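Local coordinates for protein VIN1 (Oscarella pearsei, PDB 6BFI) that probably binds actin filaments and may play a role in cell-cell adhesion, at residues P75-E80 with S120-C125; A703-Y708 with A720-M725; E735-A740 with Q758-I763; T775-S780 with A790-M795. All coordinates share one frame; numbering follows the deposited sequence.

Interaction 1 of 4, residues P75-E80 with S120-C125; sequences PPSMQE and SDLLMC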
loop_
_atom_site.group_PDB
_atom_site.type_symbol
_atom_site.label_atom_id
_atom_site.label_comp_id
_atom_site.label_asym_id
_atom_site.label_seq_id
_atom_site.Cartn_x
_atom_site.Cartn_y
_atom_site.Cartn_z
ATOM N N PRO A 75 -20.786 -2.330 36.121
ATOM C CA PRO A 75 -21.448 -3.411 36.886
ATOM C C PRO A 75 -22.171 -4.420 36.006
ATOM O O PRO A 75 -22.030 -5.631 36.240
ATOM C CB PRO A 75 -22.424 -2.651 37.799
ATOM C CG PRO A 75 -21.785 -1.333 37.988
ATOM C CD PRO A 75 -21.138 -1.004 36.670
ATOM N N PRO A 76 -22.966 -3.997 35.005
ATOM C CA PRO A 76 -23.665 -5.015 34.195
ATOM C C PRO A 76 -22.729 -6.003 33.521
ATOM O O PRO A 76 -22.999 -7.212 33.524
ATOM C CB PRO A 76 -24.441 -4.174 33.172
ATOM C CG PRO A 76 -24.641 -2.874 33.841
ATOM C CD PRO A 76 -23.370 -2.639 34.590
ATOM N N SER A 77 -21.623 -5.524 32.947
ATOM C CA SER A 77 -20.669 -6.434 32.324
ATOM C C SER A 77 -19.999 -7.328 33.362
ATOM O O SER A 77 -19.773 -8.521 33.107
ATOM C CB SER A 77 -19.628 -5.643 31.530
ATOM O OG SER A 77 -18.991 -4.672 32.340
ATOM N N MET A 78 -19.682 -6.773 34.539
ATOM C CA MET A 78 -19.088 -7.587 35.600
ATOM C C MET A 78 -20.003 -8.745 35.983
ATOM O O MET A 78 -19.593 -9.915 35.963
ATOM C CB MET A 78 -18.779 -6.721 36.823
ATOM C CG MET A 78 -17.618 -5.759 36.637
ATOM S SD MET A 78 -17.050 -5.033 38.192
ATOM C CE MET A 78 -18.540 -4.240 38.782
ATOM N N GLN A 79 -21.255 -8.435 36.337
ATOM C CA GLN A 79 -22.206 -9.475 36.713
ATOM C C GLN A 79 -22.437 -10.457 35.571
ATOM O O GLN A 79 -22.619 -11.658 35.810
ATOM C CB GLN A 79 -23.524 -8.835 37.149
ATOM C CG GLN A 79 -24.487 -9.772 37.858
ATOM C CD GLN A 79 -25.698 -9.040 38.410
ATOM O OE1 GLN A 79 -26.118 -8.017 37.869
ATOM N NE2 GLN A 79 -26.260 -9.557 39.499
ATOM N N GLU A 80 -22.422 -9.971 34.329
ATOM C CA GLU A 80 -22.587 -10.854 33.179
ATOM C C GLU A 80 -21.483 -11.905 33.132
ATOM O O GLU A 80 -21.751 -13.116 33.157
ATOM C CB GLU A 80 -22.604 -10.024 31.892
ATOM C CG GLU A 80 -22.945 -10.812 30.638
ATOM C CD GLU A 80 -24.430 -11.082 30.505
ATOM O OE1 GLU A 80 -25.221 -10.437 31.227
ATOM O OE2 GLU A 80 -24.807 -11.938 29.676
ATOM N N SER A 120 -14.492 -9.581 26.927
ATOM C CA SER A 120 -14.353 -8.554 25.901
ATOM C C SER A 120 -15.049 -7.261 26.313
ATOM O O SER A 120 -14.460 -6.178 26.240
ATOM C CB SER A 120 -14.907 -9.052 24.569
ATOM O OG SER A 120 -14.934 -7.996 23.624
ATOM N N ASP A 121 -16.308 -7.355 26.749
ATOM C CA ASP A 121 -17.034 -6.152 27.148
ATOM C C ASP A 121 -16.401 -5.507 28.375
ATOM O O ASP A 121 -16.315 -4.273 28.463
ATOM C CB ASP A 121 -18.501 -6.486 27.413
ATOM C CG ASP A 121 -19.207 -7.023 26.186
ATOM O OD1 ASP A 121 -18.782 -6.690 25.060
ATOM O OD2 ASP A 121 -20.192 -7.774 26.347
ATOM N N LEU A 122 -15.949 -6.329 29.328
ATOM C CA LEU A 122 -15.312 -5.810 30.535
ATOM C C LEU A 122 -14.117 -4.932 30.192
ATOM O O LEU A 122 -13.968 -3.828 30.730
ATOM C CB LEU A 122 -14.885 -6.964 31.440
ATOM C CG LEU A 122 -15.619 -7.081 32.773
ATOM C CD1 LEU A 122 -14.937 -8.103 33.667
ATOM C CD2 LEU A 122 -15.684 -5.729 33.454
ATOM N N LEU A 123 -13.249 -5.405 29.297
ATOM C CA LEU A 123 -12.140 -4.562 28.864
ATOM C C LEU A 123 -12.603 -3.430 27.950
ATOM O O LEU A 123 -11.935 -2.389 27.878
ATOM C CB LEU A 123 -11.080 -5.415 28.167
ATOM C CG LEU A 123 -10.424 -6.487 29.044
ATOM C CD1 LEU A 123 -9.662 -7.500 28.202
ATOM C CD2 LEU A 123 -9.502 -5.843 30.070
ATOM N N MET A 124 -13.750 -3.597 27.286
ATOM C CA MET A 124 -14.186 -2.638 26.277
ATOM C C MET A 124 -14.814 -1.387 26.876
ATOM O O MET A 124 -14.751 -0.323 26.253
ATOM C CB MET A 124 -15.171 -3.293 25.309
ATOM C CG MET A 124 -14.532 -3.767 24.020
ATOM S SD MET A 124 -13.531 -2.487 23.236
ATOM C CE MET A 124 -14.760 -1.225 22.913
ATOM N N CYS A 125 -15.440 -1.472 28.053
ATOM C CA CYS A 125 -15.924 -0.236 28.665
ATOM C C CYS A 125 -14.756 0.641 29.111
ATOM O O CYS A 125 -14.805 1.871 28.979
ATOM C CB CYS A 125 -16.875 -0.538 29.826
ATOM S SG CYS A 125 -16.271 -1.678 31.085
#

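Interaction 2 of 4, residues A703-Y708 with A720-M725; sequences AMMSKY and ADLIRM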
loop_
_atom_site.group_PDB
_atom_site.type_symbol
_atom_site.label_atom_id
_atom_site.label_comp_id
_atom_site.label_asym_id
_atom_site.label_seq_id
_atom_site.Cartn_x
_atom_site.Cartn_y
_atom_site.Cartn_z
ATOM N N ALA A 703 -11.866 -25.342 3.588
ATOM C CA ALA A 703 -13.116 -25.919 3.102
ATOM C C ALA A 703 -13.758 -26.806 4.163
ATOM O O ALA A 703 -14.984 -26.774 4.359
ATOM C CB ALA A 703 -12.869 -26.712 1.818
ATOM N N MET A 704 -12.945 -27.605 4.863
ATOM C CA MET A 704 -13.478 -28.398 5.966
ATOM C C MET A 704 -14.093 -27.505 7.036
ATOM O O MET A 704 -15.152 -27.829 7.592
ATOM C CB MET A 704 -12.384 -29.281 6.565
ATOM C CG MET A 704 -11.813 -30.292 5.591
ATOM S SD MET A 704 -13.106 -31.198 4.724
ATOM C CE MET A 704 -13.905 -32.057 6.077
ATOM N N MET A 705 -13.449 -26.370 7.335
ATOM C CA MET A 705 -14.029 -25.430 8.290
ATOM C C MET A 705 -15.387 -24.941 7.811
ATOM O O MET A 705 -16.347 -24.893 8.587
ATOM C CB MET A 705 -13.099 -24.239 8.529
ATOM C CG MET A 705 -13.796 -23.127 9.318
ATOM S SD MET A 705 -12.818 -21.662 9.706
ATOM C CE MET A 705 -11.537 -22.381 10.720
ATOM N N SER A 706 -15.485 -24.568 6.532
ATOM C CA SER A 706 -16.774 -24.165 5.978
ATOM C C SER A 706 -17.835 -25.226 6.240
ATOM O O SER A 706 -18.931 -24.925 6.737
ATOM C CB SER A 706 -16.637 -23.898 4.478
ATOM O OG SER A 706 -17.903 -23.666 3.884
ATOM N N LYS A 707 -17.508 -26.486 5.934
ATOM C CA LYS A 707 -18.452 -27.575 6.176
ATOM C C LYS A 707 -18.832 -27.670 7.650
ATOM O O LYS A 707 -19.987 -27.960 7.984
ATOM C CB LYS A 707 -17.860 -28.896 5.685
ATOM C CG LYS A 707 -18.700 -30.123 6.009
ATOM C CD LYS A 707 -18.143 -31.363 5.331
ATOM C CE LYS A 707 -18.876 -32.616 5.777
ATOM N NZ LYS A 707 -18.666 -32.891 7.226
ATOM N N TYR A 708 -17.880 -27.413 8.549
ATOM C CA TYR A 708 -18.154 -27.565 9.975
ATOM C C TYR A 708 -18.989 -26.418 10.537
ATOM O O TYR A 708 -19.796 -26.638 11.446
ATOM C CB TYR A 708 -16.842 -27.701 10.745
ATOM C CG TYR A 708 -16.064 -28.941 10.369
ATOM C CD1 TYR A 708 -16.717 -30.092 9.940
ATOM C CD2 TYR A 708 -14.675 -28.959 10.428
ATOM C CE1 TYR A 708 -16.013 -31.226 9.589
ATOM C CE2 TYR A 708 -13.962 -30.090 10.076
ATOM C CZ TYR A 708 -14.637 -31.219 9.659
ATOM O OH TYR A 708 -13.929 -32.345 9.314
ATOM N N ALA A 720 -16.229 -29.382 17.894
ATOM C CA ALA A 720 -14.837 -29.778 18.080
ATOM C C ALA A 720 -14.087 -29.791 16.757
ATOM O O ALA A 720 -12.915 -29.398 16.695
ATOM C CB ALA A 720 -14.763 -31.149 18.750
ATOM N N ASP A 721 -14.746 -30.239 15.685
ATOM C CA ASP A 721 -14.121 -30.209 14.368
ATOM C C ASP A 721 -13.857 -28.777 13.921
ATOM O O ASP A 721 -12.843 -28.497 13.269
ATOM C CB ASP A 721 -15.000 -30.944 13.355
ATOM C CG ASP A 721 -15.161 -32.419 13.684
ATOM O OD1 ASP A 721 -14.230 -32.996 14.282
ATOM O OD2 ASP A 721 -16.217 -32.999 13.350
ATOM N N LEU A 722 -14.751 -27.850 14.275
ATOM C CA LEU A 722 -14.545 -26.449 13.924
ATOM C C LEU A 722 -13.344 -25.867 14.660
ATOM O O LEU A 722 -12.479 -25.226 14.050
ATOM C CB LEU A 722 -15.811 -25.643 14.223
ATOM C CG LEU A 722 -15.705 -24.118 14.119
ATOM C CD1 LEU A 722 -15.125 -23.691 12.775
ATOM C CD2 LEU A 722 -17.063 -23.471 14.349
ATOM N N ILE A 723 -13.271 -26.086 15.973
ATOM C CA ILE A 723 -12.177 -25.522 16.761
ATOM C C ILE A 723 -10.844 -26.130 16.338
ATOM O O ILE A 723 -9.872 -25.413 16.054
ATOM C CB ILE A 723 -12.442 -25.733 18.263
ATOM C CG1 ILE A 723 -13.723 -25.009 18.680
ATOM C CG2 ILE A 723 -11.253 -25.269 19.084
ATOM C CD1 ILE A 723 -14.115 -25.238 20.125
ATOM N N ARG A 724 -10.783 -27.464 16.290
ATOM C CA ARG A 724 -9.560 -28.146 15.880
ATOM C C ARG A 724 -9.136 -27.726 14.480
ATOM O O ARG A 724 -7.945 -27.513 14.220
ATOM C CB ARG A 724 -9.767 -29.660 15.948
ATOM C CG ARG A 724 -8.617 -30.477 15.394
ATOM C CD ARG A 724 -8.930 -31.962 15.462
ATOM N NE ARG A 724 -10.188 -32.282 14.795
ATOM C CZ ARG A 724 -10.303 -32.512 13.491
ATOM N NH1 ARG A 724 -9.232 -32.454 12.709
ATOM N NH2 ARG A 724 -11.488 -32.797 12.966
ATOM N N MET A 725 -10.100 -27.592 13.565
ATOM C CA MET A 725 -9.774 -27.167 12.209
ATOM C C MET A 725 -9.203 -25.753 12.199
ATOM O O MET A 725 -8.255 -25.464 11.459
ATOM C CB MET A 725 -11.012 -27.256 11.321
ATOM C CG MET A 725 -10.722 -27.024 9.852
ATOM S SD MET A 725 -9.415 -28.114 9.257
ATOM C CE MET A 725 -10.172 -29.717 9.496
#

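Interaction 3 of 4, residues E735-A740 with Q758-I763; sequences ELLKLA and QLLDRI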
loop_
_atom_site.group_PDB
_atom_site.type_symbol
_atom_site.label_atom_id
_atom_site.label_comp_id
_atom_site.label_asym_id
_atom_site.label_seq_id
_atom_site.Cartn_x
_atom_site.Cartn_y
_atom_site.Cartn_z
ATOM N N GLU A 735 3.506 -21.957 9.566
ATOM C CA GLU A 735 4.516 -22.534 8.681
ATOM C C GLU A 735 4.626 -21.751 7.377
ATOM O O GLU A 735 5.732 -21.542 6.859
ATOM C CB GLU A 735 4.192 -24.003 8.410
ATOM C CG GLU A 735 4.400 -24.905 9.615
ATOM C CD GLU A 735 3.833 -26.296 9.412
ATOM O OE1 GLU A 735 2.915 -26.449 8.581
ATOM O OE2 GLU A 735 4.306 -27.236 10.085
ATOM N N LEU A 736 3.490 -21.299 6.839
ATOM C CA LEU A 736 3.513 -20.485 5.628
ATOM C C LEU A 736 4.279 -19.188 5.852
ATOM O O LEU A 736 5.039 -18.747 4.981
ATOM C CB LEU A 736 2.088 -20.187 5.165
ATOM C CG LEU A 736 1.970 -19.224 3.981
ATOM C CD1 LEU A 736 2.474 -19.880 2.702
ATOM C CD2 LEU A 736 0.541 -18.728 3.812
ATOM N N LEU A 737 4.092 -18.559 7.015
ATOM C CA LEU A 737 4.829 -17.334 7.307
ATOM C C LEU A 737 6.322 -17.610 7.422
ATOM O O LEU A 737 7.144 -16.800 6.974
ATOM C CB LEU A 737 4.293 -16.686 8.584
ATOM C CG LEU A 737 4.600 -15.200 8.798
ATOM C CD1 LEU A 737 3.523 -14.574 9.658
ATOM C CD2 LEU A 737 5.969 -14.982 9.432
ATOM N N LYS A 738 6.695 -18.748 8.013
ATOM C CA LYS A 738 8.111 -19.091 8.108
ATOM C C LYS A 738 8.730 -19.270 6.726
ATOM O O LYS A 738 9.758 -18.658 6.408
ATOM C CB LYS A 738 8.295 -20.353 8.952
ATOM C CG LYS A 738 8.260 -20.109 10.452
ATOM C CD LYS A 738 8.583 -21.377 11.229
ATOM C CE LYS A 738 8.669 -21.105 12.723
ATOM N NZ LYS A 738 8.974 -22.340 13.496
ATOM N N LEU A 739 8.108 -20.100 5.884
ATOM C CA LEU A 739 8.680 -20.380 4.569
ATOM C C LEU A 739 8.712 -19.128 3.699
ATOM O O LEU A 739 9.748 -18.791 3.110
ATOM C CB LEU A 739 7.891 -21.493 3.880
ATOM C CG LEU A 739 8.364 -21.859 2.472
ATOM C CD1 LEU A 739 9.833 -22.251 2.489
ATOM C CD2 LEU A 739 7.515 -22.980 1.898
ATOM N N ALA A 740 7.581 -18.424 3.603
ATOM C CA ALA A 740 7.538 -17.212 2.791
ATOM C C ALA A 740 8.495 -16.152 3.318
ATOM O O ALA A 740 9.016 -15.345 2.540
ATOM C CB ALA A 740 6.111 -16.670 2.733
ATOM N N GLN A 758 4.857 -7.023 3.515
ATOM C CA GLN A 758 3.621 -6.323 3.859
ATOM C C GLN A 758 2.463 -7.299 4.020
ATOM O O GLN A 758 1.595 -7.111 4.881
ATOM C CB GLN A 758 3.288 -5.281 2.792
ATOM C CG GLN A 758 4.195 -4.065 2.791
ATOM C CD GLN A 758 3.801 -3.055 1.730
ATOM O OE1 GLN A 758 2.879 -3.287 0.948
ATOM N NE2 GLN A 758 4.499 -1.925 1.700
ATOM N N LEU A 759 2.433 -8.349 3.197
ATOM C CA LEU A 759 1.381 -9.353 3.306
ATOM C C LEU A 759 1.640 -10.309 4.463
ATOM O O LEU A 759 0.698 -10.713 5.156
ATOM C CB LEU A 759 1.255 -10.122 1.991
ATOM C CG LEU A 759 0.967 -9.272 0.753
ATOM C CD1 LEU A 759 1.042 -10.121 -0.504
ATOM C CD2 LEU A 759 -0.390 -8.596 0.869
ATOM N N LEU A 760 2.904 -10.677 4.694
ATOM C CA LEU A 760 3.205 -11.601 5.782
ATOM C C LEU A 760 2.990 -10.992 7.163
ATOM O O LEU A 760 2.756 -11.738 8.120
ATOM C CB LEU A 760 4.649 -12.097 5.677
ATOM C CG LEU A 760 5.003 -13.103 4.584
ATOM C CD1 LEU A 760 6.302 -13.810 4.943
ATOM C CD2 LEU A 760 3.882 -14.110 4.369
ATOM N N ASP A 761 3.059 -9.665 7.296
ATOM C CA ASP A 761 3.059 -9.060 8.624
ATOM C C ASP A 761 1.696 -9.100 9.304
ATOM O O ASP A 761 1.636 -8.990 10.533
ATOM C CB ASP A 761 3.559 -7.616 8.549
ATOM C CG ASP A 761 5.072 -7.531 8.451
ATOM O OD1 ASP A 761 5.751 -8.439 8.976
ATOM O OD2 ASP A 761 5.582 -6.560 7.852
ATOM N N ARG A 762 0.605 -9.252 8.555
ATOM C CA ARG A 762 -0.722 -9.272 9.158
ATOM C C ARG A 762 -1.292 -10.679 9.318
ATOM O O ARG A 762 -2.379 -10.827 9.882
ATOM C CB ARG A 762 -1.689 -8.399 8.345
ATOM C CG ARG A 762 -1.889 -8.807 6.894
ATOM C CD ARG A 762 -2.807 -7.808 6.191
ATOM N NE ARG A 762 -3.256 -8.268 4.879
ATOM C CZ ARG A 762 -2.736 -7.867 3.722
ATOM N NH1 ARG A 762 -1.740 -6.989 3.705
ATOM N NH2 ARG A 762 -3.215 -8.342 2.580
ATOM N N ILE A 763 -0.577 -11.712 8.861
ATOM C CA ILE A 763 -1.085 -13.083 8.985
ATOM C C ILE A 763 -1.254 -13.522 10.438
ATOM O O ILE A 763 -2.311 -14.087 10.768
ATOM C CB ILE A 763 -0.201 -14.047 8.178
ATOM C CG1 ILE A 763 -0.317 -13.753 6.681
ATOM C CG2 ILE A 763 -0.584 -15.493 8.462
ATOM C CD1 ILE A 763 0.429 -14.731 5.807
#

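Interaction 4 of 4, residues T775-S780 with A790-M795; sequences TVKATS and ADATDM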
loop_
_atom_site.group_PDB
_atom_site.type_symbol
_atom_site.label_atom_id
_atom_site.label_comp_id
_atom_site.label_asym_id
_atom_site.label_seq_id
_atom_site.Cartn_x
_atom_site.Cartn_y
_atom_site.Cartn_z
ATOM N N THR A 775 -13.757 -20.350 17.987
ATOM C CA THR A 775 -14.168 -20.814 19.309
ATOM C C THR A 775 -15.478 -20.164 19.736
ATOM O O THR A 775 -16.319 -20.806 20.378
ATOM C CB THR A 775 -13.068 -20.536 20.334
ATOM O OG1 THR A 775 -11.856 -21.178 19.921
ATOM C CG2 THR A 775 -13.467 -21.064 21.706
ATOM N N VAL A 776 -15.677 -18.893 19.379
ATOM C CA VAL A 776 -16.931 -18.218 19.707
ATOM C C VAL A 776 -18.079 -18.798 18.890
ATOM O O VAL A 776 -19.182 -19.014 19.411
ATOM C CB VAL A 776 -16.789 -16.698 19.495
ATOM C CG1 VAL A 776 -18.127 -16.000 19.696
ATOM C CG2 VAL A 776 -15.754 -16.134 20.443
ATOM N N LYS A 777 -17.840 -19.068 17.604
ATOM C CA LYS A 777 -18.885 -19.627 16.749
ATOM C C LYS A 777 -19.287 -21.023 17.204
ATOM O O LYS A 777 -20.472 -21.379 17.168
ATOM C CB LYS A 777 -18.407 -19.651 15.296
ATOM C CG LYS A 777 -19.289 -20.453 14.350
ATOM C CD LYS A 777 -20.680 -19.856 14.233
ATOM C CE LYS A 777 -21.553 -20.689 13.308
ATOM N NZ LYS A 777 -22.921 -20.118 13.171
ATOM N N ALA A 778 -18.316 -21.829 17.641
ATOM C CA ALA A 778 -18.620 -23.193 18.065
ATOM C C ALA A 778 -19.508 -23.220 19.303
ATOM O O ALA A 778 -20.315 -24.141 19.468
ATOM C CB ALA A 778 -17.327 -23.963 18.323
ATOM N N THR A 779 -19.376 -22.230 20.184
ATOM C CA THR A 779 -20.154 -22.177 21.413
ATOM C C THR A 779 -21.499 -21.485 21.236
ATOM O O THR A 779 -22.210 -21.278 22.223
ATOM C CB THR A 779 -19.355 -21.478 22.514
ATOM O OG1 THR A 779 -19.037 -20.141 22.101
ATOM C CG2 THR A 779 -18.068 -22.235 22.788
ATOM N N SER A 780 -21.861 -21.124 20.009
ATOM C CA SER A 780 -23.136 -20.479 19.733
ATOM C C SER A 780 -24.006 -21.239 18.746
ATOM O O SER A 780 -25.231 -21.203 18.876
ATOM C CB SER A 780 -22.913 -19.054 19.202
ATOM O OG SER A 780 -22.170 -19.073 17.997
ATOM N N ALA A 790 -25.564 -15.216 14.432
ATOM C CA ALA A 790 -25.441 -14.436 13.205
ATOM C C ALA A 790 -24.153 -13.624 13.201
ATOM O O ALA A 790 -23.366 -13.693 12.249
ATOM C CB ALA A 790 -26.656 -13.523 13.037
ATOM N N ASP A 791 -23.918 -12.852 14.264
ATOM C CA ASP A 791 -22.708 -12.037 14.326
ATOM C C ASP A 791 -21.457 -12.906 14.377
ATOM O O ASP A 791 -20.445 -12.587 13.739
ATOM C CB ASP A 791 -22.768 -11.099 15.532
ATOM C CG ASP A 791 -23.926 -10.121 15.451
ATOM O OD1 ASP A 791 -24.497 -9.968 14.352
ATOM O OD2 ASP A 791 -24.260 -9.506 16.486
ATOM N N ALA A 792 -21.506 -14.009 15.131
ATOM C CA ALA A 792 -20.368 -14.924 15.173
ATOM C C ALA A 792 -20.066 -15.483 13.789
ATOM O O ALA A 792 -18.901 -15.536 13.370
ATOM C CB ALA A 792 -20.640 -16.055 16.165
ATOM N N THR A 793 -21.108 -15.885 13.058
ATOM C CA THR A 793 -20.921 -16.381 11.700
ATOM C C THR A 793 -20.298 -15.316 10.806
ATOM O O THR A 793 -19.311 -15.576 10.111
ATOM C CB THR A 793 -22.260 -16.849 11.126
ATOM O OG1 THR A 793 -22.773 -17.927 11.918
ATOM C CG2 THR A 793 -22.093 -17.317 9.688
ATOM N N ASP A 794 -20.856 -14.102 10.822
ATOM C CA ASP A 794 -20.382 -13.057 9.917
ATOM C C ASP A 794 -18.940 -12.663 10.218
ATOM O O ASP A 794 -18.147 -12.424 9.298
ATOM C CB ASP A 794 -21.300 -11.839 9.995
ATOM C CG ASP A 794 -22.737 -12.170 9.642
ATOM O OD1 ASP A 794 -22.970 -13.242 9.046
ATOM O OD2 ASP A 794 -23.632 -11.358 9.960
ATOM N N MET A 795 -18.578 -12.587 11.500
ATOM C CA MET A 795 -17.199 -12.264 11.846
ATOM C C MET A 795 -16.254 -13.388 11.440
ATOM O O MET A 795 -15.162 -13.130 10.914
ATOM C CB MET A 795 -17.086 -11.974 13.342
ATOM C CG MET A 795 -17.850 -10.734 13.778
ATOM S SD MET A 795 -17.854 -10.498 15.564
ATOM C CE MET A 795 -16.132 -10.111 15.864
#

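Interaction 1 of 4, residues P75-E80 with S120-C125
Ser-77 and Met-78 meet Leu-122 where two long antiparallel helices, 68-97 and 102-145, run side by side in the all-helical bundle architecture of the vinculin family. The short helix axes pass 9.0 Å apart at 159° between their directions, and the nearest pair of CA atoms, those of Ser-77 and Leu-122, is 5.7 Å apart. With so little side chain at Ser-77, the backbones can come this near.

The apolar part of the contact rests on one branch of Leu-122. Its CD2 touches the CG of Met-78 at 3.7 Å, the two side chains crossing at about a right angle, while the thioether end of Met-78 bends away. An off-staggered first torsion (-113°) brings the end of Leu-122 nearer the other helix. The same side chain packs on Leu-74 and Val-81 of helix 68-97 and on Val-55 and Ala-58 of helix 41-59, so a third helix closes the groove; Met-78 also reaches that helix, at Ala-59.

The polar part stays within its own helix. Ser-77 OG stands between its backbone N and carbonyl carbon (chi1 55°) and is hydrogen-bonded to the carbonyl O of Leu-74, one turn back, with a weak second bond to Glu-73 O. The hydroxyl is thus bonded locally, and toward the other helix it serves as a small packing surface: Ser-77 OG lies 3.6 Å from Leu-122 CD2. Looser van der Waals approaches flank it, with Ser-77 CB 4.4 Å from Asp-121 CB and Ser-77 OG 4.2 Å from Cys-125 SG.

Interaction 2 of 4, residues A703-Y708 with A720-M725
The ring of Tyr-708 is the chief bump of this contact, with one face on Asp-721 and its edge against Met-725, between the antiparallel helices 690-710 and 718-745 of the vinculin-family helical bundle. The short axes approach to 8.9 Å, with 152° between their directions.

Asp-721 CB sits over the middle of one ring face in a CH-pi contact, 3.5 Å from the Tyr-708 centroid and only 9° off the ring normal. Toward the rim of the opposite face stands the carbonyl O of Met-704, so the ring is sandwiched between its own helix and the neighbouring one. Met-725 finishes the hollow: bent at both chi2 and chi3, its chain curls until the CE methyl reaches the ring edge, 3.9 Å from Tyr-708 CE2. Met-725 CE also lies 3.7 Å from Met-704 CB, and Met-725 CG 3.9 Å from Met-705 CB, fitting the chain against both methionines.

On the other flank Met-705, its CG anti to the backbone N (chi1 169°), meets Leu-722, Met-705 CG to Leu-722 CD1 being 3.7 Å; Leu-770 of helix 763-778 also packs on this methionine.

At the polar margin, Tyr-708 OH is hydrogen-bonded to Glu-650, which also salt-bridges Arg-724. Arg-724 bridges Glu-728 too and, within its own segment, Asp-721: Arg-724 NH2 donates to Asp-721 OD1 over 3.0 Å, within the guanidinium plane but from above the carboxylate plane.

Interaction 3 of 4, residues E735-A740 with Q758-I763
Leu-737 and Ile-763 lie alongside each other, pointing opposite ways, and make one half of the contact. With CG anti to the backbone N (chi1 -160°), the end of Leu-737 swings toward the other segment, so that its CD1 methyl comes 4.0 Å from Ile-763 CB. That methyl also rests against a backbone oxygen, Leu-737 CD1 lying 3.3 Å from Leu-760 O. The carbonyl belongs to a type I beta turn running from Leu-760 to Ile-763, within which it accepts a weak bond from Ile-763 N.

The other half is a leucine spread over an alanine. The CB of Leu-760 points at the opposing helix, and both branches straddle one methyl: Ala-740 CB is 3.6 Å from Leu-760 CD1 and 3.8 Å from Leu-760 CD2. The CD1 methyl presses equally on the backbone carbonyl carbon of Ala-740, which the lack of a longer side chain there allows. Between the two halves the CA atoms of Leu-737 and Leu-760 come within 6.2 Å. Leu-736 reaches the edge of the patch more loosely, its CD2 4.5 Å from Ile-763 CD1.

Leu-736 continues onto Val-695 and Met-698 of helix 690-710, and Ile-763 onto Thr-806 of helix 786-817. The arrangement is thus the apolar interior of a helical bundle as built in the vinculin family, where a tight turn joins helices 750-760 and 763-778 while both flanks of the turn stay packed on helix 718-745.

Interaction 4 of 4, residues T775-S780 with A790-M795
Ala-792 lays its methyl against the backbone of Lys-777, Ala-792 CB to Lys-777 CA being 4.0 Å, beside the connecting loop of the antiparallel helical hairpin formed by helices 763-778 and 786-817 of the vinculin-family bundle. The CA atoms of these two residues stand only 5.2 Å apart, a closeness that the small alanine permits. Val-776 CG1 borders the same methyl at 4.3 Å from Ala-792 CB.

Beside this packing, the Lys-777 chain bends at chi2 (64°) and then runs straight, which carries its ammonium group across to Thr-793. Lys-777 NZ donates to Thr-793 OG1 at 2.5 Å, short enough that the exact length is doubtful. Asp-789 serves both partners: its carboxylate forms a salt bridge with the lysine, and its carbonyl O is hydrogen-bonded to the threonine hydroxyl. The buried lysine charge is thereby probably balanced near the start of helix 786-817.

The end of helix 763-778 is tied down by its own hydroxyls. Thr-779 OG1 donates to Val-776 O, and Lys-777 O is gripped twice from the same face, by Ser-780 N and by Ser-780 OG at 3.0 Å; that hydroxyl oxygen, Ser-780 OG, also lies 3.8 Å from Ala-792 CB.

Interactions 2 and 4 form one continuous packed region: their centres are 13 Å apart, and Leu-722 CD2 touches Lys-777 CG at 3.8 Å while Ile-723 CG1 touches Ala-778 CB at 3.8 Å. Interaction 3 lies farther along helix 718-745, which it shares with interaction 2, with centres 22 Å apart; its turn leads into helix 763-778, the first helix of interaction 4. Interaction 1 belongs to the N-terminal helices, its nearest atoms about 8 Å from interaction 4. Helix 102-145 bridges them, since Val-776 packs on Ile-116 and Ser-780 on Arg-113, so N-terminal and C-terminal helices of the chain meet here.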